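Local coordinates for uncharacterized protein AF0587 (PDB 2Q07) that is of unknown function but, as a C-terminal piece of an archaeosine synthase type 1 family protein carrying a PUA domain, probably binds RNA in tRNA modification, at residues K228-G236 with G248-I256; F17-F28 with P68-E76. All coordinates share one frame; numbering follows the deposited sequence.

How the contacts relate
The two contacts lie in different domains of the chain, their centres about 27 Å apart. Contact 2 (17-28 with 68-76) sits near the middle of the molecule, its centre about 6 Å from the centre of the chain, where an N-terminal helix packs on the edge of a mixed sheet. The centre of contact 1 (228-236 with 248-256) is about 24 Å from the centre of the chain, in the C-terminal PUA domain; this contact pairs two strands by backbone hydrogen bonds, whereas contact 2 has no direct hydrogen bond across it. In sequence, contact 2 closes before contact 1 opens. The domains nevertheless meet: Tyr231 OH of contact 1 comes within 4.2 Å of Arg20 NH2 of contact 2, as packing.

Contact 1. Residues K228-G236 with G248-I256; sequences KNIYTVEIG and GVLRADEKI
The carboxylate of Asp253 reaches across to the backbone of Tyr231, where OD2 takes up the amide N at 2.9 Å through its anti lone pair. With CG anti to the backbone N (chi1 -170°), the carboxylate is carried toward Tyr231, while OD1 accepts the amide of Lys255 from above the carboxylate plane and forms an Asx turn. An alanine here is likely to leave the Tyr231 amide without this acceptor and the turn without its side-chain bond. Asp253 N in turn gives a 3.0 Å bond to Thr232 O, nearly in line with that carbonyl. On the face shared by Val233, Ala252 and Val249, Ile256 meets Val233 at about a right angle; Ile256 CD1 lies 3.3 Å from Val233 CG1, tighter than usual for two carbons. Met282 touches both side chains. The extended Glu234 side chain, on the other face, runs obliquely past Leu250. Glu234 N bonds to Arg251 O at 2.8 Å, and Glu234 O receives Leu250 N at 2.7 Å and, weakly, Arg251 N. Leu250 and Arg251 both face Glu234, a classic beta bulge. Gly236 N closes the far end on Gly248 O at 2.8 Å. The bulge interrupts the antiparallel pairing of strands 232-235 and 249-252, at one edge of the PUA-domain sheet.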
loop_
_atom_site.group_PDB
_atom_site.type_symbol
_atom_site.label_atom_id
_atom_site.label_comp_id
_atom_site.label_asym_id
_atom_site.label_seq_id
_atom_site.Cartn_x
_atom_site.Cartn_y
_atom_site.Cartn_z
ATOM N N LYS A 228 20.439 2.024 10.054
ATOM C CA LYS A 228 19.500 2.419 11.094
ATOM C C LYS A 228 19.104 1.232 11.962
ATOM O O LYS A 228 18.220 1.333 12.807
ATOM C CB LYS A 228 18.266 3.060 10.454
ATOM C CG LYS A 228 18.604 4.215 9.524
ATOM C CD LYS A 228 19.460 5.253 10.235
ATOM C CE LYS A 228 19.835 6.407 9.315
ATOM N NZ LYS A 228 20.799 7.342 9.964
ATOM N N ASN A 229 19.782 0.112 11.747
ATOM C CA ASN A 229 19.546 -1.112 12.494
ATOM C C ASN A 229 18.073 -1.468 12.675
ATOM O O ASN A 229 17.634 -1.773 13.787
ATOM C CB ASN A 229 20.217 -1.023 13.864
ATOM C CG ASN A 229 21.038 -2.252 14.187
ATOM O OD1 ASN A 229 20.517 -3.366 14.221
ATOM N ND2 ASN A 229 22.336 -2.056 14.417
ATOM N N ILE A 230 17.312 -1.422 11.584
ATOM C CA ILE A 230 15.895 -1.777 11.623
ATOM C C ILE A 230 15.609 -2.897 10.616
ATOM O O ILE A 230 16.164 -2.911 9.513
ATOM C CB ILE A 230 14.986 -0.548 11.335
ATOM C CG1 ILE A 230 15.389 0.123 10.023
ATOM C CG2 ILE A 230 15.094 0.450 12.491
ATOM C CD1 ILE A 230 14.477 1.279 9.630
ATOM N N TYR A 231 14.745 -3.834 11.004
ATOM C CA TYR A 231 14.413 -4.982 10.161
ATOM C C TYR A 231 15.693 -5.732 9.813
ATOM O O TYR A 231 15.819 -6.327 8.741
ATOM C CB TYR A 231 13.715 -4.539 8.873
ATOM C CG TYR A 231 12.377 -3.887 9.107
ATOM C CD1 TYR A 231 12.238 -2.496 9.074
ATOM C CD2 TYR A 231 11.250 -4.657 9.392
ATOM C CE1 TYR A 231 11.006 -1.890 9.320
ATOM C CE2 TYR A 231 10.016 -4.063 9.641
ATOM C CZ TYR A 231 9.901 -2.678 9.604
ATOM O OH TYR A 231 8.683 -2.084 9.855
ATOM N N THR A 232 16.638 -5.701 10.742
ATOM C CA THR A 232 17.925 -6.347 10.562
ATOM C C THR A 232 18.076 -7.592 11.422
ATOM O O THR A 232 17.468 -7.714 12.489
ATOM C CB THR A 232 19.071 -5.376 10.895
ATOM O OG1 THR A 232 18.804 -4.740 12.152
ATOM C CG2 THR A 232 19.200 -4.308 9.815
ATOM N N VAL A 233 18.891 -8.521 10.940
ATOM C CA VAL A 233 19.150 -9.755 11.652
ATOM C C VAL A 233 20.634 -10.083 11.500
ATOM O O VAL A 233 21.174 -10.117 10.386
ATOM C CB VAL A 233 18.280 -10.921 11.103
ATOM C CG1 VAL A 233 16.867 -10.425 10.795
ATOM C CG2 VAL A 233 18.904 -11.518 9.874
ATOM N N GLU A 234 21.302 -10.284 12.629
ATOM C CA GLU A 234 22.719 -10.617 12.619
ATOM C C GLU A 234 22.831 -12.126 12.534
ATOM O O GLU A 234 22.141 -12.838 13.256
ATOM C CB GLU A 234 23.393 -10.121 13.893
ATOM C CG GLU A 234 24.893 -10.345 13.918
ATOM C CD GLU A 234 25.516 -9.923 15.232
ATOM O OE1 GLU A 234 25.163 -8.830 15.733
ATOM O OE2 GLU A 234 26.358 -10.678 15.760
ATOM N N ILE A 235 23.704 -12.609 11.658
ATOM C CA ILE A 235 23.883 -14.039 11.467
ATOM C C ILE A 235 25.331 -14.512 11.668
ATOM O O ILE A 235 26.265 -13.710 11.780
ATOM C CB ILE A 235 23.415 -14.454 10.050
ATOM C CG1 ILE A 235 24.334 -13.824 8.999
ATOM C CG2 ILE A 235 21.974 -13.993 9.813
ATOM C CD1 ILE A 235 24.091 -14.331 7.595
ATOM N N GLY A 236 25.507 -15.827 11.701
ATOM C CA GLY A 236 26.833 -16.381 11.886
ATOM C C GLY A 236 27.703 -16.157 10.667
ATOM O O GLY A 236 27.218 -15.724 9.620
ATOM N N GLY A 248 21.384 -20.244 12.994
ATOM C CA GLY A 248 22.418 -19.401 12.412
ATOM C C GLY A 248 22.234 -17.920 12.694
ATOM O O GLY A 248 23.074 -17.095 12.321
ATOM N N VAL A 249 21.137 -17.588 13.367
ATOM C CA VAL A 249 20.808 -16.206 13.706
ATOM C C VAL A 249 21.334 -15.814 15.082
ATOM O O VAL A 249 20.947 -16.402 16.087
ATOM C CB VAL A 249 19.283 -15.995 13.704
ATOM C CG1 VAL A 249 18.952 -14.563 14.082
ATOM C CG2 VAL A 249 18.710 -16.359 12.342
ATOM N N LEU A 250 22.211 -14.817 15.129
ATOM C CA LEU A 250 22.761 -14.357 16.399
ATOM C C LEU A 250 21.721 -13.497 17.118
ATOM O O LEU A 250 21.240 -13.854 18.198
ATOM C CB LEU A 250 24.040 -13.551 16.158
ATOM C CG LEU A 250 25.210 -14.354 15.575
ATOM C CD1 LEU A 250 26.271 -13.421 15.011
ATOM C CD2 LEU A 250 25.791 -15.248 16.659
ATOM N N ARG A 251 21.376 -12.364 16.510
ATOM C CA ARG A 251 20.386 -11.451 17.071
ATOM C C ARG A 251 19.425 -11.050 15.960
ATOM O O ARG A 251 19.764 -11.149 14.783
ATOM C CB ARG A 251 21.064 -10.198 17.629
ATOM C CG ARG A 251 22.170 -10.475 18.626
ATOM C CD ARG A 251 22.737 -9.178 19.179
ATOM N NE ARG A 251 23.899 -9.418 20.028
ATOM C CZ ARG A 251 24.568 -8.466 20.672
ATOM N NH1 ARG A 251 24.192 -7.197 20.567
ATOM N NH2 ARG A 251 25.621 -8.784 21.414
ATOM N N ALA A 252 18.235 -10.584 16.334
ATOM C CA ALA A 252 17.233 -10.173 15.353
ATOM C C ALA A 252 16.309 -9.088 15.896
ATOM O O ALA A 252 16.033 -9.039 17.094
ATOM C CB ALA A 252 16.409 -11.381 14.920
ATOM N N ASP A 253 15.828 -8.220 15.008
ATOM C CA ASP A 253 14.924 -7.142 15.400
ATOM C C ASP A 253 13.640 -7.787 15.913
ATOM O O ASP A 253 12.991 -8.540 15.189
ATOM C CB ASP A 253 14.610 -6.249 14.193
ATOM C CG ASP A 253 13.870 -4.973 14.577
ATOM O OD1 ASP A 253 13.220 -4.942 15.645
ATOM O OD2 ASP A 253 13.932 -4.001 13.796
ATOM N N GLU A 254 13.277 -7.488 17.158
ATOM C CA GLU A 254 12.075 -8.057 17.764
ATOM C C GLU A 254 10.797 -7.658 17.038
ATOM O O GLU A 254 9.782 -8.351 17.132
ATOM C CB GLU A 254 11.977 -7.654 19.241
ATOM C CG GLU A 254 13.096 -8.209 20.116
ATOM C CD GLU A 254 14.302 -7.283 20.212
ATOM O OE1 GLU A 254 14.695 -6.692 19.180
ATOM O OE2 GLU A 254 14.867 -7.155 21.323
ATOM N N LYS A 255 10.849 -6.544 16.314
ATOM C CA LYS A 255 9.688 -6.061 15.574
ATOM C C LYS A 255 9.438 -6.871 14.305
ATOM O O LYS A 255 8.381 -6.754 13.687
ATOM C CB LYS A 255 9.863 -4.585 15.198
ATOM C CG LYS A 255 9.702 -3.603 16.354
ATOM C CD LYS A 255 10.777 -3.792 17.413
ATOM C CE LYS A 255 10.554 -2.871 18.601
ATOM N NZ LYS A 255 11.515 -3.174 19.699
ATOM N N ILE A 256 10.412 -7.690 13.921
ATOM C CA ILE A 256 10.292 -8.512 12.718
ATOM C C ILE A 256 9.168 -9.539 12.812
ATOM O O ILE A 256 9.071 -10.291 13.784
ATOM C CB ILE A 256 11.618 -9.265 12.409
ATOM C CG1 ILE A 256 12.672 -8.278 11.909
ATOM C CG2 ILE A 256 11.382 -10.339 11.367
ATOM C CD1 ILE A 256 14.006 -8.914 11.600
#

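Contact 2. Residues F17-F28 with P68-E76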
loop_
_atom_site.group_PDB
_atom_site.type_symbol
_atom_site.label_atom_id
_atom_site.label_comp_id
_atom_site.label_asym_id
_atom_site.label_seq_id
_atom_site.Cartn_x
_atom_site.Cartn_y
_atom_site.Cartn_z
ATOM N N PHE A 17 -3.284 -4.983 8.352
ATOM C CA PHE A 17 -3.279 -4.161 7.152
ATOM C C PHE A 17 -3.944 -2.817 7.438
ATOM O O PHE A 17 -3.390 -1.759 7.140
ATOM C CB PHE A 17 -4.034 -4.870 6.027
ATOM C CG PHE A 17 -4.250 -4.010 4.813
ATOM C CD1 PHE A 17 -3.178 -3.660 3.990
ATOM C CD2 PHE A 17 -5.515 -3.508 4.519
ATOM C CE1 PHE A 17 -3.363 -2.818 2.899
ATOM C CE2 PHE A 17 -5.713 -2.661 3.425
ATOM C CZ PHE A 17 -4.637 -2.315 2.614
ATOM N N PHE A 18 -5.144 -2.877 8.010
ATOM C CA PHE A 18 -5.913 -1.685 8.337
ATOM C C PHE A 18 -5.164 -0.705 9.220
ATOM O O PHE A 18 -5.090 0.489 8.921
ATOM C CB PHE A 18 -7.215 -2.078 9.035
ATOM C CG PHE A 18 -8.348 -2.351 8.095
ATOM C CD1 PHE A 18 -9.206 -3.419 8.316
ATOM C CD2 PHE A 18 -8.573 -1.524 6.992
ATOM C CE1 PHE A 18 -10.273 -3.669 7.459
ATOM C CE2 PHE A 18 -9.639 -1.764 6.131
ATOM C CZ PHE A 18 -10.491 -2.842 6.366
ATOM N N GLU A 19 -4.604 -1.217 10.305
ATOM C CA GLU A 19 -3.890 -0.378 11.249
ATOM C C GLU A 19 -2.594 0.204 10.715
ATOM O O GLU A 19 -2.290 1.372 10.953
ATOM C CB GLU A 19 -3.641 -1.161 12.543
ATOM C CG GLU A 19 -4.919 -1.342 13.371
ATOM C CD GLU A 19 -4.690 -2.046 14.699
ATOM O OE1 GLU A 19 -5.545 -1.892 15.601
ATOM O OE2 GLU A 19 -3.672 -2.757 14.843
ATOM N N ARG A 20 -1.836 -0.603 9.980
ATOM C CA ARG A 20 -0.570 -0.146 9.432
ATOM C C ARG A 20 -0.781 0.835 8.288
ATOM O O ARG A 20 -0.060 1.829 8.173
ATOM C CB ARG A 20 0.262 -1.340 8.965
ATOM C CG ARG A 20 1.605 -0.977 8.370
ATOM C CD ARG A 20 2.433 -0.153 9.327
ATOM N NE ARG A 20 3.758 0.106 8.785
ATOM C CZ ARG A 20 4.713 0.766 9.430
ATOM N NH1 ARG A 20 4.489 1.243 10.649
ATOM N NH2 ARG A 20 5.897 0.944 8.861
ATOM N N ALA A 21 -1.766 0.559 7.440
ATOM C CA ALA A 21 -2.039 1.450 6.321
ATOM C C ALA A 21 -2.522 2.790 6.858
ATOM O O ALA A 21 -2.165 3.841 6.339
ATOM C CB ALA A 21 -3.086 0.829 5.383
ATOM N N LEU A 22 -3.313 2.748 7.922
ATOM C CA LEU A 22 -3.840 3.965 8.518
ATOM C C LEU A 22 -2.741 4.859 9.080
ATOM O O LEU A 22 -2.830 6.075 8.990
ATOM C CB LEU A 22 -4.847 3.626 9.624
ATOM C CG LEU A 22 -5.616 4.793 10.255
ATOM C CD1 LEU A 22 -6.555 5.434 9.242
ATOM C CD2 LEU A 22 -6.408 4.271 11.446
ATOM N N GLU A 23 -1.701 4.281 9.666
ATOM C CA GLU A 23 -0.652 5.141 10.206
ATOM C C GLU A 23 0.327 5.625 9.137
ATOM O O GLU A 23 1.031 6.611 9.343
ATOM C CB GLU A 23 0.091 4.456 11.370
ATOM C CG GLU A 23 0.846 3.190 11.050
ATOM C CD GLU A 23 1.563 2.620 12.280
ATOM O OE1 GLU A 23 2.424 3.323 12.855
ATOM O OE2 GLU A 23 1.264 1.471 12.676
ATOM N N CYS A 24 0.342 4.959 7.985
ATOM C CA CYS A 24 1.246 5.340 6.899
ATOM C C CYS A 24 0.566 6.179 5.814
ATOM O O CYS A 24 1.230 6.695 4.915
ATOM C CB CYS A 24 1.856 4.085 6.259
ATOM S SG CYS A 24 2.763 3.022 7.423
ATOM N N TYR A 25 -0.752 6.317 5.916
ATOM C CA TYR A 25 -1.551 7.051 4.935
ATOM C C TYR A 25 -1.282 8.552 4.886
ATOM O O TYR A 25 -1.533 9.260 5.853
ATOM C CB TYR A 25 -3.034 6.802 5.223
ATOM C CG TYR A 25 -3.990 7.309 4.173
ATOM C CD1 TYR A 25 -3.678 7.229 2.812
ATOM C CD2 TYR A 25 -5.228 7.833 4.535
ATOM C CE1 TYR A 25 -4.581 7.661 1.838
ATOM C CE2 TYR A 25 -6.136 8.265 3.576
ATOM C CZ TYR A 25 -5.810 8.178 2.231
ATOM O OH TYR A 25 -6.708 8.606 1.283
ATOM N N LYS A 26 -0.766 9.037 3.763
ATOM C CA LYS A 26 -0.502 10.474 3.633
ATOM C C LYS A 26 -1.050 11.050 2.331
ATOM O O LYS A 26 -0.438 10.927 1.274
ATOM C CB LYS A 26 1.000 10.759 3.748
ATOM C CG LYS A 26 1.632 10.149 4.995
ATOM C CD LYS A 26 3.071 10.609 5.187
ATOM C CE LYS A 26 3.764 9.803 6.279
ATOM N NZ LYS A 26 3.861 8.344 5.920
ATOM N N PRO A 27 -2.221 11.693 2.402
ATOM C CA PRO A 27 -2.889 12.307 1.248
ATOM C C PRO A 27 -2.076 13.426 0.600
ATOM O O PRO A 27 -1.165 13.988 1.208
ATOM C CB PRO A 27 -4.193 12.837 1.846
ATOM C CG PRO A 27 -4.456 11.894 2.976
ATOM C CD PRO A 27 -3.087 11.749 3.594
ATOM N N PHE A 28 -2.414 13.742 -0.645
ATOM C CA PHE A 28 -1.755 14.818 -1.373
ATOM C C PHE A 28 -2.818 15.817 -1.835
ATOM O O PHE A 28 -2.509 16.816 -2.491
ATOM C CB PHE A 28 -0.999 14.254 -2.577
ATOM C CG PHE A 28 -1.872 13.512 -3.553
ATOM C CD1 PHE A 28 -2.644 14.203 -4.491
ATOM C CD2 PHE A 28 -1.919 12.124 -3.540
ATOM C CE1 PHE A 28 -3.444 13.518 -5.402
ATOM C CE2 PHE A 28 -2.716 11.426 -4.448
ATOM C CZ PHE A 28 -3.479 12.121 -5.381
ATOM N N PRO A 68 -14.084 -7.303 3.093
ATOM C CA PRO A 68 -14.123 -6.387 4.238
ATOM C C PRO A 68 -13.153 -5.216 4.119
ATOM O O PRO A 68 -13.154 -4.317 4.958
ATOM C CB PRO A 68 -13.734 -7.279 5.421
ATOM C CG PRO A 68 -13.543 -8.682 4.831
ATOM C CD PRO A 68 -13.232 -8.458 3.395
ATOM N N LEU A 69 -12.340 -5.220 3.071
ATOM C CA LEU A 69 -11.335 -4.184 2.909
ATOM C C LEU A 69 -11.713 -2.844 2.295
ATOM O O LEU A 69 -12.418 -2.759 1.292
ATOM C CB LEU A 69 -10.130 -4.744 2.142
ATOM C CG LEU A 69 -9.270 -5.792 2.855
ATOM C CD1 LEU A 69 -8.163 -6.244 1.921
ATOM C CD2 LEU A 69 -8.674 -5.207 4.138
ATOM N N VAL A 70 -11.220 -1.801 2.945
ATOM C CA VAL A 70 -11.363 -0.427 2.511
ATOM C C VAL A 70 -9.922 -0.173 2.084
ATOM O O VAL A 70 -9.006 -0.363 2.887
ATOM C CB VAL A 70 -11.703 0.496 3.677
ATOM C CG1 VAL A 70 -11.640 1.939 3.208
ATOM C CG2 VAL A 70 -13.088 0.149 4.234
ATOM N N VAL A 71 -9.712 0.264 0.848
ATOM C CA VAL A 71 -8.353 0.438 0.347
ATOM C C VAL A 71 -7.940 1.749 -0.312
ATOM O O VAL A 71 -8.413 2.080 -1.391
ATOM C CB VAL A 71 -8.024 -0.677 -0.681
ATOM C CG1 VAL A 71 -6.566 -0.584 -1.111
ATOM C CG2 VAL A 71 -8.328 -2.043 -0.081
ATOM N N PRO A 72 -7.057 2.518 0.340
ATOM C CA PRO A 72 -6.628 3.761 -0.291
ATOM C C PRO A 72 -5.867 3.299 -1.539
ATOM O O PRO A 72 -5.143 2.297 -1.499
ATOM C CB PRO A 72 -5.697 4.375 0.757
ATOM C CG PRO A 72 -6.339 3.935 2.052
ATOM C CD PRO A 72 -6.672 2.488 1.766
ATOM N N ARG A 73 -6.038 4.008 -2.638
ATOM C CA ARG A 73 -5.370 3.640 -3.878
ATOM C C ARG A 73 -3.869 3.360 -3.711
ATOM O O ARG A 73 -3.305 2.520 -4.413
ATOM C CB ARG A 73 -5.577 4.739 -4.916
ATOM C CG ARG A 73 -4.763 4.558 -6.193
ATOM C CD ARG A 73 -5.661 4.567 -7.408
ATOM N NE ARG A 73 -6.319 3.283 -7.593
ATOM C CZ ARG A 73 -7.491 3.110 -8.196
ATOM N NH1 ARG A 73 -8.168 4.145 -8.681
ATOM N NH2 ARG A 73 -7.974 1.886 -8.324
ATOM N N GLU A 74 -3.237 4.051 -2.766
ATOM C CA GLU A 74 -1.798 3.900 -2.521
ATOM C C GLU A 74 -1.366 2.537 -1.996
ATOM O O GLU A 74 -0.188 2.194 -2.060
ATOM C CB GLU A 74 -1.314 4.975 -1.547
ATOM C CG GLU A 74 -1.398 6.406 -2.079
ATOM C CD GLU A 74 -2.805 6.986 -2.065
ATOM O OE1 GLU A 74 -3.753 6.318 -1.602
ATOM O OE2 GLU A 74 -2.958 8.133 -2.516
ATOM N N PHE A 75 -2.309 1.765 -1.469
ATOM C CA PHE A 75 -1.983 0.452 -0.935
ATOM C C PHE A 75 -2.574 -0.671 -1.783
ATOM O O PHE A 75 -2.514 -1.832 -1.393
ATOM C CB PHE A 75 -2.509 0.318 0.502
ATOM C CG PHE A 75 -2.027 1.396 1.446
ATOM C CD1 PHE A 75 -2.904 2.371 1.915
ATOM C CD2 PHE A 75 -0.699 1.424 1.879
ATOM C CE1 PHE A 75 -2.473 3.358 2.800
ATOM C CE2 PHE A 75 -0.253 2.407 2.768
ATOM C CZ PHE A 75 -1.145 3.378 3.232
ATOM N N GLU A 76 -3.128 -0.341 -2.945
ATOM C CA GLU A 76 -3.774 -1.366 -3.761
ATOM C C GLU A 76 -2.858 -2.445 -4.354
ATOM O O GLU A 76 -3.335 -3.365 -5.001
ATOM C CB GLU A 76 -4.619 -0.713 -4.865
ATOM C CG GLU A 76 -3.931 -0.518 -6.190
ATOM C CD GLU A 76 -4.917 -0.172 -7.304
ATOM O OE1 GLU A 76 -4.559 -0.370 -8.481
ATOM O OE2 GLU A 76 -6.042 0.303 -7.008
HETATM O O HOH W 1 -6.067 7.931 -1.231
HETATM O O HOH W 2 -1.211 9.799 -1.328
#
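Ala21 sets its CB over the centre of the Phe75 ring, a CH-pi contact 3.7 Å from the centroid and 14° off the ring normal. Beside it, the Phe17 ring presents an edge to Phe75 CB, with CZ 4.0 Å away; CG anti to the backbone N (chi1 172°) carries the ring out to Phe75 and Leu69. Leu69 CD2 serves two rings: it lies 3.6 Å from Phe17 CD2 and over one face of Phe18. The Phe18 edge meets Pro68 O in its plane, 3.4 Å from CZ. Farther along, Pro72 CG lies over one face of the Tyr25 ring and Pro27 CG over the opposite one, both offset toward the rim. Polar links are indirect: one water joins Tyr25 OH (2.7 Å) to Glu74 OE1, another Lys26 O to Glu74 OE2. In the next shell, Arg73 NE and NH2 both bond Glu76 OE2, and a salt bridge from Arg73 to Glu62 links 3-10 segment 73-75 to strand 61-65. Helix 16-24 thus packs on edge strand 70-72 and its flanking residues; helix 94-111 meets Pro68, Val70 and Pro72 through Phe99, Val100 and Phe107, and helix 168-181 meets Phe17 and Cys24 through Tyr179 and Ser178.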